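Local atomic coordinates of glycerol dehydratase (Clostridium butyricum, PDB entry 1R9D), a protein that probably dehydrates glycerol to 3-hydroxypropionaldehyde without vitamin B12, using the radical chemistry of the glycyl radical enzyme family. Residues A[149-154]-A[449-454]; A[330-335]-A[642-647]; A[408-413]-A[728-733]. All blocks are in the same frame, centred on the assembly; numbering follows the deposited sequence.

Contact 1 (A[149-154]-A[449-454])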
ATOM      1  N   CYS A 149     -21.881 -15.380  12.662  1.00 36.33           N
ATOM      2  CA  CYS A 149     -22.687 -15.881  13.779  1.00 37.14           C
ATOM      3  C   CYS A 149     -24.149 -15.444  13.736  1.00 35.27           C
ATOM      4  O   CYS A 149     -24.877 -15.631  14.710  1.00 34.84           O
ATOM      5  CB  CYS A 149     -22.091 -15.410  15.114  1.00 39.33           C
ATOM      6  SG  CYS A 149     -20.585 -16.255  15.604  1.00 49.72           S
ATOM      7  N   ASP A 150     -24.577 -14.860  12.622  1.00 33.78           N
ATOM      8  CA  ASP A 150     -25.952 -14.380  12.484  1.00 32.85           C
ATOM      9  C   ASP A 150     -26.298 -13.288  13.497  1.00 31.18           C
ATOM     10  O   ASP A 150     -27.427 -13.231  13.989  1.00 30.06           O
ATOM     11  CB  ASP A 150     -26.965 -15.529  12.630  1.00 33.85           C
ATOM     12  CG  ASP A 150     -27.076 -16.383  11.379  1.00 36.00           C
ATOM     13  OD1 ASP A 150     -26.570 -15.967  10.312  1.00 35.45           O
ATOM     14  OD2 ASP A 150     -27.691 -17.472  11.462  1.00 36.51           O
ATOM     15  N   VAL A 151     -25.330 -12.433  13.822  1.00 29.02           N
ATOM     16  CA  VAL A 151     -25.579 -11.337  14.753  1.00 27.30           C
ATOM     17  C   VAL A 151     -25.536 -10.008  13.998  1.00 26.94           C
ATOM     18  O   VAL A 151     -26.334  -9.106  14.260  1.00 26.58           O
ATOM     19  CB  VAL A 151     -24.545 -11.314  15.903  1.00 27.36           C
ATOM     20  CG1 VAL A 151     -24.707 -10.043  16.729  1.00 26.05           C
ATOM     21  CG2 VAL A 151     -24.738 -12.533  16.796  1.00 27.72           C
ATOM     22  N   PHE A 152     -24.598  -9.886  13.061  1.00 25.62           N
ATOM     23  CA  PHE A 152     -24.490  -8.669  12.268  1.00 25.15           C
ATOM     24  C   PHE A 152     -23.952  -8.993  10.877  1.00 25.31           C
ATOM     25  O   PHE A 152     -23.488 -10.105  10.631  1.00 26.44           O
ATOM     26  CB  PHE A 152     -23.581  -7.649  12.977  1.00 25.25           C
ATOM     27  CG  PHE A 152     -22.141  -8.073  13.081  1.00 24.36           C
ATOM     28  CD1 PHE A 152     -21.262  -7.884  12.017  1.00 24.63           C
ATOM     29  CD2 PHE A 152     -21.664  -8.677  14.241  1.00 23.47           C
ATOM     30  CE1 PHE A 152     -19.932  -8.289  12.108  1.00 23.82           C
ATOM     31  CE2 PHE A 152     -20.334  -9.085  14.343  1.00 23.97           C
ATOM     32  CZ  PHE A 152     -19.465  -8.891  13.274  1.00 24.21           C
ATOM     33  N   THR A 153     -24.041  -8.030   9.968  1.00 24.40           N
ATOM     34  CA  THR A 153     -23.540  -8.214   8.611  1.00 24.67           C
ATOM     35  C   THR A 153     -22.805  -6.969   8.137  1.00 23.81           C
ATOM     36  O   THR A 153     -23.271  -5.852   8.340  1.00 24.07           O
ATOM     37  CB  THR A 153     -24.673  -8.500   7.600  1.00 25.81           C
ATOM     38  OG1 THR A 153     -24.127  -8.515   6.273  1.00 25.39           O
ATOM     39  CG2 THR A 153     -25.754  -7.433   7.672  1.00 24.69           C
ATOM     40  N   VAL A 154     -21.649  -7.174   7.515  1.00 23.41           N
ATOM     41  CA  VAL A 154     -20.863  -6.069   6.982  1.00 22.88           C
ATOM     42  C   VAL A 154     -20.760  -6.281   5.477  1.00 23.20           C
ATOM     43  O   VAL A 154     -19.816  -5.833   4.833  1.00 23.24           O
ATOM     44  CB  VAL A 154     -19.442  -6.021   7.595  1.00 21.82           C
ATOM     45  CG1 VAL A 154     -19.517  -5.581   9.057  1.00 22.01           C
ATOM     46  CG2 VAL A 154     -18.783  -7.386   7.500  1.00 22.13           C
ATOM     47  N   ALA A 449     -22.773  -1.329   8.143  1.00 22.46           N
ATOM     48  CA  ALA A 449     -23.216  -2.609   8.692  1.00 22.53           C
ATOM     49  C   ALA A 449     -24.608  -2.551   9.310  1.00 22.44           C
ATOM     50  O   ALA A 449     -25.127  -1.475   9.593  1.00 22.53           O
ATOM     51  CB  ALA A 449     -22.227  -3.086   9.745  1.00 22.22           C
ATOM     52  N   PHE A 450     -25.211  -3.726   9.483  1.00 23.13           N
ATOM     53  CA  PHE A 450     -26.514  -3.850  10.142  1.00 22.31           C
ATOM     54  C   PHE A 450     -26.233  -4.788  11.310  1.00 22.33           C
ATOM     55  O   PHE A 450     -25.569  -5.817  11.146  1.00 22.33           O
ATOM     56  CB  PHE A 450     -27.579  -4.460   9.221  1.00 22.78           C
ATOM     57  CG  PHE A 450     -28.110  -3.508   8.186  1.00 22.95           C
ATOM     58  CD1 PHE A 450     -27.809  -3.689   6.843  1.00 24.53           C
ATOM     59  CD2 PHE A 450     -28.918  -2.436   8.555  1.00 23.78           C
ATOM     60  CE1 PHE A 450     -28.309  -2.816   5.876  1.00 24.90           C
ATOM     61  CE2 PHE A 450     -29.421  -1.558   7.600  1.00 23.84           C
ATOM     62  CZ  PHE A 450     -29.116  -1.750   6.256  1.00 24.11           C
ATOM     63  N   PHE A 451     -26.738  -4.427  12.484  1.00 22.05           N
ATOM     64  CA  PHE A 451     -26.512  -5.188  13.712  1.00 21.06           C
ATOM     65  C   PHE A 451     -27.856  -5.591  14.322  1.00 20.51           C
ATOM     66  O   PHE A 451     -28.717  -4.745  14.536  1.00 21.65           O
ATOM     67  CB  PHE A 451     -25.730  -4.303  14.687  1.00 21.37           C
ATOM     68  CG  PHE A 451     -25.260  -5.008  15.923  1.00 23.72           C
ATOM     69  CD1 PHE A 451     -23.977  -5.543  15.988  1.00 24.38           C
ATOM     70  CD2 PHE A 451     -26.085  -5.097  17.041  1.00 23.70           C
ATOM     71  CE1 PHE A 451     -23.515  -6.153  17.151  1.00 25.49           C
ATOM     72  CE2 PHE A 451     -25.635  -5.708  18.213  1.00 24.24           C
ATOM     73  CZ  PHE A 451     -24.349  -6.235  18.271  1.00 25.32           C
ATOM     74  N   ASN A 452     -28.026  -6.881  14.595  1.00 21.08           N
ATOM     75  CA  ASN A 452     -29.279  -7.400  15.152  1.00 21.66           C
ATOM     76  C   ASN A 452     -29.329  -7.281  16.675  1.00 22.40           C
ATOM     77  O   ASN A 452     -28.773  -8.112  17.390  1.00 23.04           O
ATOM     78  CB  ASN A 452     -29.457  -8.870  14.750  1.00 21.94           C
ATOM     79  CG  ASN A 452     -30.843  -9.397  15.068  1.00 23.42           C
ATOM     80  OD1 ASN A 452     -31.492  -8.944  16.014  1.00 23.49           O
ATOM     81  ND2 ASN A 452     -31.301 -10.371  14.284  1.00 23.93           N
ATOM     82  N   LEU A 453     -30.004  -6.246  17.165  1.00 22.99           N
ATOM     83  CA  LEU A 453     -30.126  -6.022  18.602  1.00 23.45           C
ATOM     84  C   LEU A 453     -30.892  -7.143  19.306  1.00 23.86           C
ATOM     85  O   LEU A 453     -30.585  -7.489  20.448  1.00 24.01           O
ATOM     86  CB  LEU A 453     -30.825  -4.691  18.865  1.00 23.12           C
ATOM     87  CG  LEU A 453     -30.156  -3.423  18.332  1.00 22.73           C
ATOM     88  CD1 LEU A 453     -31.133  -2.261  18.479  1.00 23.71           C
ATOM     89  CD2 LEU A 453     -28.854  -3.153  19.083  1.00 23.55           C
ATOM     90  N   ALA A 454     -31.885  -7.707  18.624  1.00 25.03           N
ATOM     91  CA  ALA A 454     -32.688  -8.783  19.206  1.00 25.14           C
ATOM     92  C   ALA A 454     -31.859 -10.033  19.510  1.00 26.06           C
ATOM     93  O   ALA A 454     -32.116 -10.737  20.489  1.00 25.76           O
ATOM     94  CB  ALA A 454     -33.849  -9.131  18.273  1.00 25.67           C
TER
HETATM   95  O   HOH W   1     -29.230 -11.611  12.465  1.00 31.01           O
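Phe152 and Phe451 oppose each other as a non-hydrogen-bonded pair where strand 152-153 meets strand 449-452 in antiparallel fashion. The next pair, Thr153 with Phe450, is hydrogen-bonded. Thr153 N gives to Phe450 O at 2.9 Å, and Phe450 N returns a bond to Thr153 O at 3.1 Å. Asn452 N adds a third bond, at 2.8 Å and almost in line with the C=O of Val151.

This bonded strand pair is the tight part, buried and packed on both faces. Phe451 CG is anti to the backbone N (chi1 -172°), which brings the ring close to strand 152-153. Its CD1 lies 3.7 Å from Phe152 CB, and Val151 CG1 covers one of its faces. The Phe152 ring swings away from strand 449-452, and Met502 of helix 484-516 touches the side chains of both. On the other face, Thr153 CG2 sits at the edge of the Phe450 ring. The Phe450 side chain comes within about 3 Å (nearest atoms) of a bound glycerol, so this face borders the ligand site.

The contact is looser at the partly exposed Asp150, whose side chain makes no contact with 449-454. Asn452 ND2 is hydrogen-bonded to Thr652 OG1. It also gives to a water at 3.0 Å that bridges the two segments, donating to Asp150 O at 2.9 Å.

Contact 2 (A[330-335]-A[642-647])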
ATOM      1  N   THR A 330     -29.697  -9.048  -1.272  1.00 25.71           N
ATOM      2  CA  THR A 330     -30.918  -8.551  -1.877  1.00 24.71           C
ATOM      3  C   THR A 330     -32.044  -8.508  -0.843  1.00 24.51           C
ATOM      4  O   THR A 330     -32.990  -7.734  -0.982  1.00 24.32           O
ATOM      5  CB  THR A 330     -31.333  -9.421  -3.077  1.00 25.26           C
ATOM      6  OG1 THR A 330     -30.289  -9.380  -4.059  1.00 26.77           O
ATOM      7  CG2 THR A 330     -32.619  -8.899  -3.695  1.00 26.06           C
ATOM      8  N   LYS A 331     -31.932  -9.341   0.189  1.00 24.31           N
ATOM      9  CA  LYS A 331     -32.930  -9.369   1.257  1.00 25.54           C
ATOM     10  C   LYS A 331     -32.775  -8.123   2.133  1.00 25.78           C
ATOM     11  O   LYS A 331     -33.742  -7.665   2.747  1.00 26.53           O
ATOM     12  CB  LYS A 331     -32.761 -10.619   2.122  1.00 26.77           C
ATOM     13  CG  LYS A 331     -32.949 -11.937   1.386  1.00 28.70           C
ATOM     14  CD  LYS A 331     -32.578 -13.104   2.293  1.00 30.25           C
ATOM     15  CE  LYS A 331     -32.628 -14.441   1.565  1.00 32.32           C
ATOM     16  NZ  LYS A 331     -33.995 -14.798   1.109  1.00 34.07           N
ATOM     17  N   HIS A 332     -31.558  -7.583   2.182  1.00 25.36           N
ATOM     18  CA  HIS A 332     -31.262  -6.382   2.969  1.00 25.28           C
ATOM     19  C   HIS A 332     -31.706  -5.123   2.236  1.00 25.41           C
ATOM     20  O   HIS A 332     -32.035  -4.115   2.863  1.00 25.82           O
ATOM     21  CB  HIS A 332     -29.755  -6.229   3.221  1.00 24.62           C
ATOM     22  CG  HIS A 332     -29.085  -7.448   3.768  1.00 24.90           C
ATOM     23  ND1 HIS A 332     -27.723  -7.504   3.978  1.00 25.91           N
ATOM     24  CD2 HIS A 332     -29.571  -8.657   4.131  1.00 25.68           C
ATOM     25  CE1 HIS A 332     -27.400  -8.696   4.446  1.00 25.26           C
ATOM     26  NE2 HIS A 332     -28.504  -9.415   4.546  1.00 25.70           N
ATOM     27  N   PHE A 333     -31.689  -5.177   0.906  1.00 25.29           N
ATOM     28  CA  PHE A 333     -32.049  -4.030   0.080  1.00 24.99           C
ATOM     29  C   PHE A 333     -33.059  -4.429  -1.001  1.00 25.76           C
ATOM     30  O   PHE A 333     -32.721  -4.477  -2.183  1.00 25.44           O
ATOM     31  CB  PHE A 333     -30.795  -3.456  -0.595  1.00 24.61           C
ATOM     32  CG  PHE A 333     -29.606  -3.297   0.331  1.00 24.98           C
ATOM     33  CD1 PHE A 333     -28.578  -4.234   0.334  1.00 25.83           C
ATOM     34  CD2 PHE A 333     -29.515  -2.203   1.189  1.00 24.77           C
ATOM     35  CE1 PHE A 333     -27.472  -4.084   1.175  1.00 25.44           C
ATOM     36  CE2 PHE A 333     -28.413  -2.043   2.038  1.00 23.64           C
ATOM     37  CZ  PHE A 333     -27.390  -2.983   2.030  1.00 25.30           C
ATOM     38  N   GLY A 334     -34.301  -4.693  -0.605  1.00 24.69           N
ATOM     39  CA  GLY A 334     -35.295  -5.108  -1.582  1.00 25.16           C
ATOM     40  C   GLY A 334     -35.973  -4.024  -2.397  1.00 25.63           C
ATOM     41  O   GLY A 334     -36.134  -2.896  -1.940  1.00 25.68           O
ATOM     42  N   GLY A 335     -36.367  -4.374  -3.624  1.00 26.49           N
ATOM     43  CA  GLY A 335     -37.060  -3.426  -4.484  1.00 26.35           C
ATOM     44  C   GLY A 335     -36.238  -2.581  -5.447  1.00 26.22           C
ATOM     45  O   GLY A 335     -36.614  -1.443  -5.735  1.00 26.41           O
ATOM     46  N   SER A 642     -33.533  -0.468   6.439  1.00 24.69           N
ATOM     47  CA  SER A 642     -33.718  -0.774   5.018  1.00 26.72           C
ATOM     48  C   SER A 642     -34.814  -1.853   5.057  1.00 27.12           C
ATOM     49  O   SER A 642     -35.871  -1.621   5.645  1.00 26.24           O
ATOM     50  CB  SER A 642     -32.437  -1.325   4.392  1.00 26.73           C
ATOM     51  OG  SER A 642     -32.592  -1.431   2.985  1.00 28.02           O
ATOM     52  N   SER A 643     -34.585  -3.022   4.461  1.00 27.22           N
ATOM     53  CA  SER A 643     -35.598  -4.082   4.513  1.00 27.63           C
ATOM     54  C   SER A 643     -35.102  -5.292   5.308  1.00 27.81           C
ATOM     55  O   SER A 643     -35.747  -6.343   5.316  1.00 29.06           O
ATOM     56  CB  SER A 643     -36.001  -4.529   3.093  1.00 28.95           C
ATOM     57  OG  SER A 643     -34.915  -5.097   2.368  1.00 28.04           O
ATOM     58  N   ILE A 644     -33.980  -5.132   6.008  1.00 26.48           N
ATOM     59  CA  ILE A 644     -33.384  -6.238   6.748  1.00 25.92           C
ATOM     60  C   ILE A 644     -34.092  -6.704   8.019  1.00 26.68           C
ATOM     61  O   ILE A 644     -33.778  -7.775   8.535  1.00 26.71           O
ATOM     62  CB  ILE A 644     -31.895  -5.940   7.084  1.00 25.95           C
ATOM     63  CG1 ILE A 644     -31.124  -7.255   7.247  1.00 25.62           C
ATOM     64  CG2 ILE A 644     -31.793  -5.134   8.380  1.00 25.12           C
ATOM     65  CD1 ILE A 644     -29.612  -7.077   7.339  1.00 26.05           C
ATOM     66  N   ASN A 645     -35.047  -5.928   8.525  1.00 26.18           N
ATOM     67  CA  ASN A 645     -35.749  -6.341   9.742  1.00 26.85           C
ATOM     68  C   ASN A 645     -36.504  -7.658   9.535  1.00 26.74           C
ATOM     69  O   ASN A 645     -36.702  -8.423  10.478  1.00 26.58           O
ATOM     70  CB  ASN A 645     -36.705  -5.241  10.222  1.00 27.12           C
ATOM     71  CG  ASN A 645     -37.769  -4.895   9.204  1.00 28.37           C
ATOM     72  OD1 ASN A 645     -37.472  -4.412   8.110  1.00 29.98           O
ATOM     73  ND2 ASN A 645     -39.024  -5.134   9.563  1.00 27.97           N
ATOM     74  N   VAL A 646     -36.921  -7.923   8.301  1.00 26.95           N
ATOM     75  CA  VAL A 646     -37.625  -9.165   7.997  1.00 27.57           C
ATOM     76  C   VAL A 646     -36.608 -10.304   7.999  1.00 26.82           C
ATOM     77  O   VAL A 646     -36.798 -11.310   8.677  1.00 27.42           O
ATOM     78  CB  VAL A 646     -38.327  -9.086   6.625  1.00 28.32           C
ATOM     79  CG1 VAL A 646     -38.953 -10.435   6.273  1.00 28.73           C
ATOM     80  CG2 VAL A 646     -39.403  -8.003   6.661  1.00 29.77           C
ATOM     81  N   TYR A 647     -35.516 -10.138   7.256  1.00 27.12           N
ATOM     82  CA  TYR A 647     -34.471 -11.159   7.199  1.00 27.41           C
ATOM     83  C   TYR A 647     -33.866 -11.440   8.576  1.00 26.55           C
ATOM     84  O   TYR A 647     -33.689 -12.599   8.956  1.00 25.71           O
ATOM     85  CB  TYR A 647     -33.357 -10.735   6.238  1.00 29.60           C
ATOM     86  CG  TYR A 647     -32.229 -11.737   6.155  1.00 32.17           C
ATOM     87  CD1 TYR A 647     -32.466 -13.042   5.726  1.00 33.88           C
ATOM     88  CD2 TYR A 647     -30.925 -11.382   6.498  1.00 33.22           C
ATOM     89  CE1 TYR A 647     -31.432 -13.973   5.641  1.00 35.03           C
ATOM     90  CE2 TYR A 647     -29.883 -12.307   6.416  1.00 35.03           C
ATOM     91  CZ  TYR A 647     -30.147 -13.597   5.985  1.00 35.40           C
ATOM     92  OH  TYR A 647     -29.126 -14.517   5.891  1.00 38.38           O
TER
HETATM   93  O   HOH W   2     -35.556  -8.921   4.394  1.00 26.76           O
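His332 packs one ring face on Ile644 and lies beside Tyr647, where the end of helix 329-332 meets the start of helix 644-650. Its CB lies over the rim of the Phe333 ring. CG stands beside the backbone N (chi1 -51°), and from there the ring runs alongside Ile644. CG and CD2 each lie 3.6 Å from Ile644 CD1. That methyl sits almost over the ring centre, 11° off the normal, in a CH-pi contact. ND1 and CE1 are near the same methyl. NE2 meets CD2 and CE2 of Tyr647, with the two ring planes turned by 36°. Across from it, Lys331 CD packs on the CD1-CE1 side of the Tyr647 ring, 3.4 Å from CD1.

Away from the rings, the backbone part is polar. Ser642, its side chain about 4 Å (nearest atoms) from the bound glycerol, donates through OG to His332 O at 2.7 Å, in the carbonyl plane. Ser643 N reaches His332 O at 3.2 Å from above that plane. A water also gives to Lys331 O at 2.8 Å. Ser643 OG donates to Lys331 O at 2.8 Å and accepts from Gly334 N at 3.1 Å. These two roles set the rotation of the hydroxyl, and His332 O, gripped by two donors, ties the two turns together.

Contact 3 (A[408-413]-A[728-733])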
ATOM      1  N   ASP A 408     -34.206  19.718  11.603  1.00 21.43           N
ATOM      2  CA  ASP A 408     -33.024  20.577  11.722  1.00 21.30           C
ATOM      3  C   ASP A 408     -32.644  20.805  13.184  1.00 21.66           C
ATOM      4  O   ASP A 408     -31.463  20.859  13.534  1.00 22.43           O
ATOM      5  CB  ASP A 408     -33.314  21.954  11.132  1.00 21.43           C
ATOM      6  CG  ASP A 408     -33.111  22.025   9.630  1.00 22.66           C
ATOM      7  OD1 ASP A 408     -33.124  20.977   8.952  1.00 22.40           O
ATOM      8  OD2 ASP A 408     -32.953  23.163   9.135  1.00 23.57           O
ATOM      9  N   GLU A 409     -33.660  20.961  14.026  1.00 21.89           N
ATOM     10  CA  GLU A 409     -33.450  21.255  15.443  1.00 22.71           C
ATOM     11  C   GLU A 409     -32.660  20.202  16.211  1.00 22.75           C
ATOM     12  O   GLU A 409     -32.016  20.517  17.211  1.00 23.78           O
ATOM     13  CB  GLU A 409     -34.802  21.516  16.114  1.00 24.94           C
ATOM     14  CG  GLU A 409     -35.635  22.632  15.451  1.00 26.15           C
ATOM     15  CD  GLU A 409     -34.973  24.004  15.504  1.00 29.98           C
ATOM     16  OE1 GLU A 409     -34.357  24.331  16.543  1.00 31.11           O
ATOM     17  OE2 GLU A 409     -35.087  24.772  14.516  1.00 27.02           O
ATOM     18  N   VAL A 410     -32.709  18.953  15.757  1.00 21.55           N
ATOM     19  CA  VAL A 410     -31.952  17.877  16.395  1.00 21.57           C
ATOM     20  C   VAL A 410     -30.681  17.591  15.594  1.00 20.73           C
ATOM     21  O   VAL A 410     -29.588  17.461  16.148  1.00 20.43           O
ATOM     22  CB  VAL A 410     -32.772  16.556  16.473  1.00 22.53           C
ATOM     23  CG1 VAL A 410     -31.863  15.389  16.860  1.00 25.30           C
ATOM     24  CG2 VAL A 410     -33.885  16.693  17.491  1.00 25.34           C
ATOM     25  N   ILE A 411     -30.829  17.513  14.278  1.00 20.65           N
ATOM     26  CA  ILE A 411     -29.704  17.195  13.409  1.00 20.24           C
ATOM     27  C   ILE A 411     -28.523  18.159  13.448  1.00 21.40           C
ATOM     28  O   ILE A 411     -27.375  17.723  13.516  1.00 21.35           O
ATOM     29  CB  ILE A 411     -30.190  17.013  11.953  1.00 21.61           C
ATOM     30  CG1 ILE A 411     -31.110  15.792  11.887  1.00 20.79           C
ATOM     31  CG2 ILE A 411     -28.996  16.848  11.012  1.00 19.95           C
ATOM     32  CD1 ILE A 411     -31.791  15.597  10.542  1.00 20.86           C
ATOM     33  N   ILE A 412     -28.792  19.459  13.408  1.00 22.52           N
ATOM     34  CA  ILE A 412     -27.713  20.441  13.433  1.00 23.30           C
ATOM     35  C   ILE A 412     -26.862  20.303  14.704  1.00 23.78           C
ATOM     36  O   ILE A 412     -25.641  20.169  14.619  1.00 23.50           O
ATOM     37  CB  ILE A 412     -28.279  21.876  13.263  1.00 23.77           C
ATOM     38  CG1 ILE A 412     -28.866  22.015  11.851  1.00 24.70           C
ATOM     39  CG2 ILE A 412     -27.185  22.913  13.475  1.00 24.05           C
ATOM     40  CD1 ILE A 412     -29.558  23.341  11.570  1.00 27.24           C
ATOM     41  N   PRO A 413     -27.490  20.316  15.896  1.00 24.96           N
ATOM     42  CA  PRO A 413     -26.720  20.175  17.140  1.00 25.49           C
ATOM     43  C   PRO A 413     -25.943  18.853  17.185  1.00 25.39           C
ATOM     44  O   PRO A 413     -24.783  18.810  17.601  1.00 25.99           O
ATOM     45  CB  PRO A 413     -27.797  20.233  18.224  1.00 26.09           C
ATOM     46  CG  PRO A 413     -28.843  21.101  17.617  1.00 27.29           C
ATOM     47  CD  PRO A 413     -28.902  20.621  16.187  1.00 24.99           C
ATOM     48  N   ASP A 728     -40.627  18.875  17.929  1.00 24.56           N
ATOM     49  CA  ASP A 728     -40.421  19.748  19.084  1.00 26.20           C
ATOM     50  C   ASP A 728     -39.929  18.910  20.264  1.00 26.84           C
ATOM     51  O   ASP A 728     -39.211  19.412  21.138  1.00 25.94           O
ATOM     52  CB  ASP A 728     -41.713  20.471  19.478  1.00 29.16           C
ATOM     53  CG  ASP A 728     -42.151  21.501  18.445  1.00 33.24           C
ATOM     54  OD1 ASP A 728     -41.300  21.962  17.647  1.00 34.33           O
ATOM     55  OD2 ASP A 728     -43.348  21.863  18.441  1.00 35.00           O
ATOM     56  N   GLN A 729     -40.314  17.632  20.273  1.00 26.33           N
ATOM     57  CA  GLN A 729     -39.923  16.689  21.324  1.00 27.99           C
ATOM     58  C   GLN A 729     -38.557  16.069  21.030  1.00 28.06           C
ATOM     59  O   GLN A 729     -38.122  15.146  21.719  1.00 28.24           O
ATOM     60  CB  GLN A 729     -40.960  15.568  21.453  1.00 30.30           C
ATOM     61  CG  GLN A 729     -42.366  16.002  21.856  1.00 35.46           C
ATOM     62  CD  GLN A 729     -42.549  16.093  23.353  1.00 39.37           C
ATOM     63  OE1 GLN A 729     -42.182  17.087  23.979  1.00 42.87           O
ATOM     64  NE2 GLN A 729     -43.114  15.044  23.944  1.00 39.91           N
ATOM     65  N   LYS A 730     -37.901  16.576  19.990  1.00 26.99           N
ATOM     66  CA  LYS A 730     -36.570  16.136  19.585  1.00 26.99           C
ATOM     67  C   LYS A 730     -36.480  14.845  18.781  1.00 26.75           C
ATOM     68  O   LYS A 730     -35.496  14.115  18.884  1.00 27.75           O
ATOM     69  CB  LYS A 730     -35.644  16.052  20.809  1.00 28.67           C
ATOM     70  CG  LYS A 730     -35.538  17.365  21.589  1.00 30.72           C
ATOM     71  CD  LYS A 730     -35.127  18.512  20.684  1.00 30.81           C
ATOM     72  CE  LYS A 730     -35.068  19.835  21.438  1.00 31.95           C
ATOM     73  NZ  LYS A 730     -34.767  20.954  20.502  1.00 31.86           N
ATOM     74  N   GLY A 731     -37.508  14.562  17.983  1.00 25.68           N
ATOM     75  CA  GLY A 731     -37.472  13.388  17.130  1.00 24.88           C
ATOM     76  C   GLY A 731     -36.559  13.737  15.964  1.00 24.61           C
ATOM     77  O   GLY A 731     -36.408  14.916  15.634  1.00 24.58           O
ATOM     78  N   PHE A 732     -35.976  12.724  15.328  1.00 23.30           N
ATOM     79  CA  PHE A 732     -35.027  12.907  14.227  1.00 23.22           C
ATOM     80  C   PHE A 732     -35.657  12.956  12.831  1.00 23.90           C
ATOM     81  O   PHE A 732     -35.390  13.868  12.039  1.00 23.33           O
ATOM     82  CB  PHE A 732     -34.013  11.755  14.274  1.00 23.66           C
ATOM     83  CG  PHE A 732     -32.767  11.982  13.462  1.00 25.02           C
ATOM     84  CD1 PHE A 732     -31.571  12.324  14.089  1.00 25.47           C
ATOM     85  CD2 PHE A 732     -32.773  11.808  12.080  1.00 25.30           C
ATOM     86  CE1 PHE A 732     -30.394  12.486  13.353  1.00 25.97           C
ATOM     87  CE2 PHE A 732     -31.601  11.969  11.332  1.00 26.30           C
ATOM     88  CZ  PHE A 732     -30.410  12.307  11.972  1.00 25.26           C
ATOM     89  N   HIS A 733     -36.478  11.956  12.540  1.00 23.04           N
ATOM     90  CA  HIS A 733     -37.115  11.825  11.233  1.00 23.12           C
ATOM     91  C   HIS A 733     -38.449  11.089  11.312  1.00 23.25           C
ATOM     92  O   HIS A 733     -38.677  10.306  12.228  1.00 23.01           O
ATOM     93  CB  HIS A 733     -36.163  11.054  10.296  1.00 24.06           C
ATOM     94  CG  HIS A 733     -36.857  10.156   9.313  1.00 23.88           C
ATOM     95  ND1 HIS A 733     -37.446   8.962   9.673  1.00 24.54           N
ATOM     96  CD2 HIS A 733     -37.081  10.297   7.985  1.00 23.13           C
ATOM     97  CE1 HIS A 733     -38.005   8.409   8.611  1.00 24.70           C
ATOM     98  NE2 HIS A 733     -37.798   9.198   7.572  1.00 23.34           N
TER
HETATM   99  O   HOH W   3     -32.294  19.983  19.981  1.00 37.63           O
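Ile411 stands at about a right angle to Phe732 and presses on one face of its ring. CG1 is the atom that does most of the touching. It lies 3.8 Å from the centroid of the Phe732 ring, 20° off the normal and offset toward the rim, which makes a CH-pi contact. Ile411 CD1 carries on across the same ring and reaches Phe732 CE2 at 3.7 Å. With chi1 at -164° the Phe732 ring points away from its own backbone N, and one face comes to lie against Ile411.

Val410 meets the same ring at a slant, its CG1 4.1 Å from Phe732 CD1. Its other methyl turns to the backbone before the phenylalanine. Val410 CG2 is 3.3 Å from Lys730 O and 3.6 Å from Gly731 O, so one branch serves the ring and the other the turn.

Lys730 bends at chi2 and folds back along Val410, with CB and CD both near CG2. Its amino group is joined to the helix by water: NZ gives to a water at 2.7 Å, and that water gives to Glu409 O at 2.8 Å. The Glu409 carboxylate does not touch NZ. Its OE2 bonds instead to Asn382 N.

Gly731 O accepts from Asn407 ND2, and Pro436 packs on both Ile411 and Phe732. Lys730, with positive phi, is the C-prime residue of a Schellman motif ending helix 712-728. The contact sets that turn against helix 408-417, beside the antiparallel strands 404-407 and 733-738. A strand running into a helix on one side and a helix turning into a strand on the other are consistent with the alpha/beta barrel of glycyl radical enzymes.

In the fold
Contacts 1 and 2 are neighbours, their centres 13 Å apart. They touch where Thr153 and Phe450 pack on His332, Ser642 and Ile644. Contact 3 lies about 27 Å from each, centre to centre, and its nearest atoms are about 10 Å from contact 2. Contact 1 belongs to the sheet that includes strand 543-551; contact 3 flanks the sheet with strands 404-407 and 733-738. Along the chain the first segments come in the order 1, 2, 3, and the second segments follow in the same order. All three contacts therefore cross. Contacts 1 and 2 border the bound glycerol. Contact 3 lies farther off and ties the pyruvate formate lyase-like and glycine radical regions together.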